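Local structure of exotoxin 3 (Staphylococcus aureus, 2Z8L) at residues V116-V121 and V125-K130. The protein binds the sialylated glycan sialyl Lewis X as a staphylococcal superantigen-like toxin built from an OB-fold and a beta-grasp domain. Sequence-based numbering, arbitrary orientation.
Sequences VIKKEV and VYTHVK. Unlike the reference sequence in segment 125-130: Tyr126 (reference Ser), Thr127 (reference Val).
Val125 lays its CG1 methyl against CB of Lys118 at 3.7 Å; chi1 of 175° turns this branch, anti to the backbone N, toward the lysine. Beta-branching favours the extended backbone here, and the methyl rests on aliphatic chain. Tyr126 and Lys119 exchange two backbone hydrogen bonds: Lys119 N to Tyr126 O and Tyr126 N to Lys119 O, each 2.9 Å. Tyr126 CB meets Val121 CG1, while the ring leads away from 116-121 and sets CD2 over the rim of one face of the His128 imidazole. Thr127, also beta-branched, presses CG2 on Val116 CG1 at a tight 3.4 Å, and its OG1 lies beside the extended chain of Lys118, 3.6 Å from CE. The strands form the antiparallel hairpin at one edge of the beta-grasp sheet, where 116-121 also bonds to strand 200-207 and 125-130 is outermost. His128 N gives a 2.8 Å bond to Ile117 O, and Ile117 N returns one to His128 O, straighter at the carbonyl (164°). The flat imidazole suits a place between rings, meeting Phe156 as well as Tyr126; Lys119 NZ is hydrogen-bonded to the backbone O of Phe156. Lys130 brings its aliphatic CG within 4.1 Å of Ile117 CD1, where buried Ile117 packs against Tyr151 and Leu152 of helix 141-155.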
ATOM      1  N   VAL A 116      11.800   8.141   9.738  1.00 14.80           N
ATOM      2  CA  VAL A 116      13.124   8.844   9.769  1.00 15.17           C
ATOM      3  C   VAL A 116      13.574   8.930   8.313  1.00 14.57           C
ATOM      4  O   VAL A 116      13.847   7.912   7.682  1.00 14.99           O
ATOM      5  CB  VAL A 116      14.162   8.098  10.618  1.00 16.28           C
ATOM      6  CG1 VAL A 116      15.444   8.830  10.675  1.00 17.44           C
ATOM      7  CG2 VAL A 116      13.680   7.925  12.083  1.00 18.88           C
ATOM      8  N   ILE A 117      13.611  10.141   7.781  1.00 12.97           N
ATOM      9  CA  ILE A 117      13.890  10.380   6.405  1.00 13.98           C
ATOM     10  C   ILE A 117      15.274  11.010   6.290  1.00 13.53           C
ATOM     11  O   ILE A 117      15.479  12.134   6.759  1.00 14.00           O
ATOM     12  CB  ILE A 117      12.857  11.296   5.832  1.00 13.51           C
ATOM     13  CG1 ILE A 117      11.460  10.665   5.989  1.00 15.15           C
ATOM     14  CG2 ILE A 117      13.155  11.619   4.350  1.00 14.77           C
ATOM     15  CD1 ILE A 117      10.375  11.652   5.963  1.00 16.61           C
ATOM     16  N   LYS A 118      16.173  10.287   5.652  1.00 12.52           N
ATOM     17  CA  LYS A 118      17.553  10.768   5.465  1.00 15.14           C
ATOM     18  C   LYS A 118      17.644  11.248   4.047  1.00 15.46           C
ATOM     19  O   LYS A 118      17.650  10.408   3.141  1.00 16.72           O
ATOM     20  CB  LYS A 118      18.549   9.657   5.733  1.00 15.86           C
ATOM     21  CG  LYS A 118      18.587   9.299   7.215  1.00 20.72           C
ATOM     22  CD  LYS A 118      19.803   8.516   7.606  1.00 22.36           C
ATOM     23  CE  LYS A 118      19.985   8.499   9.148  1.00 26.24           C
ATOM     24  NZ  LYS A 118      21.436   8.328   9.579  1.00 29.91           N
ATOM     25  N   LYS A 119      17.714  12.577   3.878  1.00 15.05           N
ATOM     26  CA  LYS A 119      17.649  13.214   2.561  1.00 15.79           C
ATOM     27  C   LYS A 119      19.018  13.734   2.172  1.00 15.82           C
ATOM     28  O   LYS A 119      19.584  14.540   2.906  1.00 14.64           O
ATOM     29  CB  LYS A 119      16.635  14.352   2.586  1.00 17.34           C
ATOM     30  CG  LYS A 119      16.368  14.970   1.181  1.00 19.46           C
ATOM     31  CD  LYS A 119      15.387  16.098   1.217  1.00 20.85           C
ATOM     32  CE  LYS A 119      15.298  16.763  -0.135  1.00 25.63           C
ATOM     33  NZ  LYS A 119      15.538  15.807  -1.250  1.00 31.43           N
ATOM     34  N   GLU A 120      19.517  13.324   1.012  1.00 15.56           N
ATOM     35  CA  GLU A 120      20.778  13.874   0.505  1.00 18.48           C
ATOM     36  C   GLU A 120      20.639  15.371   0.259  1.00 18.94           C
ATOM     37  O   GLU A 120      19.661  15.832  -0.331  1.00 20.25           O
ATOM     38  CB  GLU A 120      21.229  13.152  -0.757  1.00 18.62           C
ATOM     39  CG  GLU A 120      21.672  11.722  -0.514  1.00 22.15           C
ATOM     40  CD  GLU A 120      22.332  11.047  -1.748  1.00 25.61           C
ATOM     41  OE1 GLU A 120      22.681  11.737  -2.750  1.00 32.86           O
ATOM     42  OE2 GLU A 120      22.503   9.792  -1.693  1.00 35.53           O
ATOM     43  N   VAL A 121      21.617  16.137   0.742  1.00 18.39           N
ATOM     44  CA  VAL A 121      21.650  17.559   0.524  1.00 19.08           C
ATOM     45  C   VAL A 121      23.048  17.891   0.014  1.00 19.15           C
ATOM     46  O   VAL A 121      23.883  17.014  -0.171  1.00 19.08           O
ATOM     47  CB  VAL A 121      21.299  18.364   1.803  1.00 19.05           C
ATOM     48  CG1 VAL A 121      19.843  18.102   2.228  1.00 19.48           C
ATOM     49  CG2 VAL A 121      22.254  18.046   2.962  1.00 18.39           C
ATOM     50  N   VAL A 125      23.957  14.655   4.311  1.00 10.86           N
ATOM     51  CA  VAL A 125      22.653  14.049   4.458  1.00 11.41           C
ATOM     52  C   VAL A 125      21.955  14.663   5.656  1.00 13.07           C
ATOM     53  O   VAL A 125      22.570  14.824   6.703  1.00 15.39           O
ATOM     54  CB  VAL A 125      22.782  12.527   4.684  1.00 13.14           C
ATOM     55  CG1 VAL A 125      21.430  11.924   4.969  1.00 16.49           C
ATOM     56  CG2 VAL A 125      23.397  11.846   3.485  1.00 15.10           C
ATOM     57  N   TYR A 126      20.680  15.019   5.508  1.00 12.80           N
ATOM     58  CA  TYR A 126      19.964  15.672   6.574  1.00 12.74           C
ATOM     59  C   TYR A 126      18.854  14.741   7.018  1.00 13.95           C
ATOM     60  O   TYR A 126      18.153  14.245   6.160  1.00 13.93           O
ATOM     61  CB  TYR A 126      19.351  16.974   6.091  1.00 14.42           C
ATOM     62  CG  TYR A 126      18.865  17.840   7.207  1.00 13.92           C
ATOM     63  CD1 TYR A 126      19.679  18.783   7.791  1.00 14.76           C
ATOM     64  CD2 TYR A 126      17.602  17.665   7.743  1.00 17.66           C
ATOM     65  CE1 TYR A 126      19.218  19.586   8.831  1.00 16.40           C
ATOM     66  CE2 TYR A 126      17.136  18.455   8.786  1.00 16.79           C
ATOM     67  CZ  TYR A 126      17.960  19.405   9.333  1.00 17.86           C
ATOM     68  OH  TYR A 126      17.514  20.218  10.364  1.00 19.90           O
ATOM     69  N   THR A 127      18.754  14.496   8.314  1.00 14.22           N
ATOM     70  CA  THR A 127      17.746  13.552   8.847  1.00 15.74           C
ATOM     71  C   THR A 127      16.574  14.322   9.405  1.00 16.15           C
ATOM     72  O   THR A 127      16.705  15.190  10.271  1.00 15.15           O
ATOM     73  CB  THR A 127      18.333  12.710   9.952  1.00 17.52           C
ATOM     74  OG1 THR A 127      19.519  12.040   9.467  1.00 20.56           O
ATOM     75  CG2 THR A 127      17.301  11.720  10.439  1.00 18.83           C
ATOM     76  N   HIS A 128      15.409  14.040   8.842  1.00 15.14           N
ATOM     77  CA  HIS A 128      14.145  14.600   9.270  1.00 15.84           C
ATOM     78  C   HIS A 128      13.383  13.509   9.982  1.00 16.36           C
ATOM     79  O   HIS A 128      13.316  12.405   9.495  1.00 16.62           O
ATOM     80  CB  HIS A 128      13.335  15.032   8.052  1.00 15.29           C
ATOM     81  CG  HIS A 128      14.019  16.043   7.180  1.00 17.31           C
ATOM     82  ND1 HIS A 128      13.851  17.387   7.370  1.00 20.58           N
ATOM     83  CD2 HIS A 128      14.787  15.907   6.074  1.00 20.87           C
ATOM     84  CE1 HIS A 128      14.513  18.051   6.439  1.00 20.32           C
ATOM     85  NE2 HIS A 128      15.098  17.178   5.639  1.00 23.18           N
ATOM     86  N   VAL A 129      12.748  13.825  11.107  1.00 16.90           N
ATOM     87  CA  VAL A 129      11.991  12.839  11.815  1.00 17.48           C
ATOM     88  C   VAL A 129      10.530  13.259  11.799  1.00 17.91           C
ATOM     89  O   VAL A 129      10.172  14.296  12.347  1.00 17.93           O
ATOM     90  CB  VAL A 129      12.420  12.662  13.296  1.00 19.25           C
ATOM     91  CG1 VAL A 129      11.556  11.553  13.979  1.00 19.45           C
ATOM     92  CG2 VAL A 129      13.915  12.373  13.413  1.00 22.17           C
ATOM     93  N   LYS A 130       9.697  12.426  11.211  1.00 16.66           N
ATOM     94  CA  LYS A 130       8.287  12.687  11.070  1.00 16.99           C
ATOM     95  C   LYS A 130       7.590  11.498  11.745  1.00 17.61           C
ATOM     96  O   LYS A 130       8.250  10.651  12.317  1.00 16.33           O
ATOM     97  CB  LYS A 130       7.887  12.808   9.621  1.00 17.47           C
ATOM     98  CG  LYS A 130       8.575  13.938   8.856  1.00 20.18           C
ATOM     99  CD  LYS A 130       7.999  15.290   9.272  1.00 21.75           C
ATOM    100  CE  LYS A 130       8.743  16.448   8.652  1.00 24.06           C
ATOM    101  NZ  LYS A 130       8.500  17.734   9.410  1.00 26.51           N
TER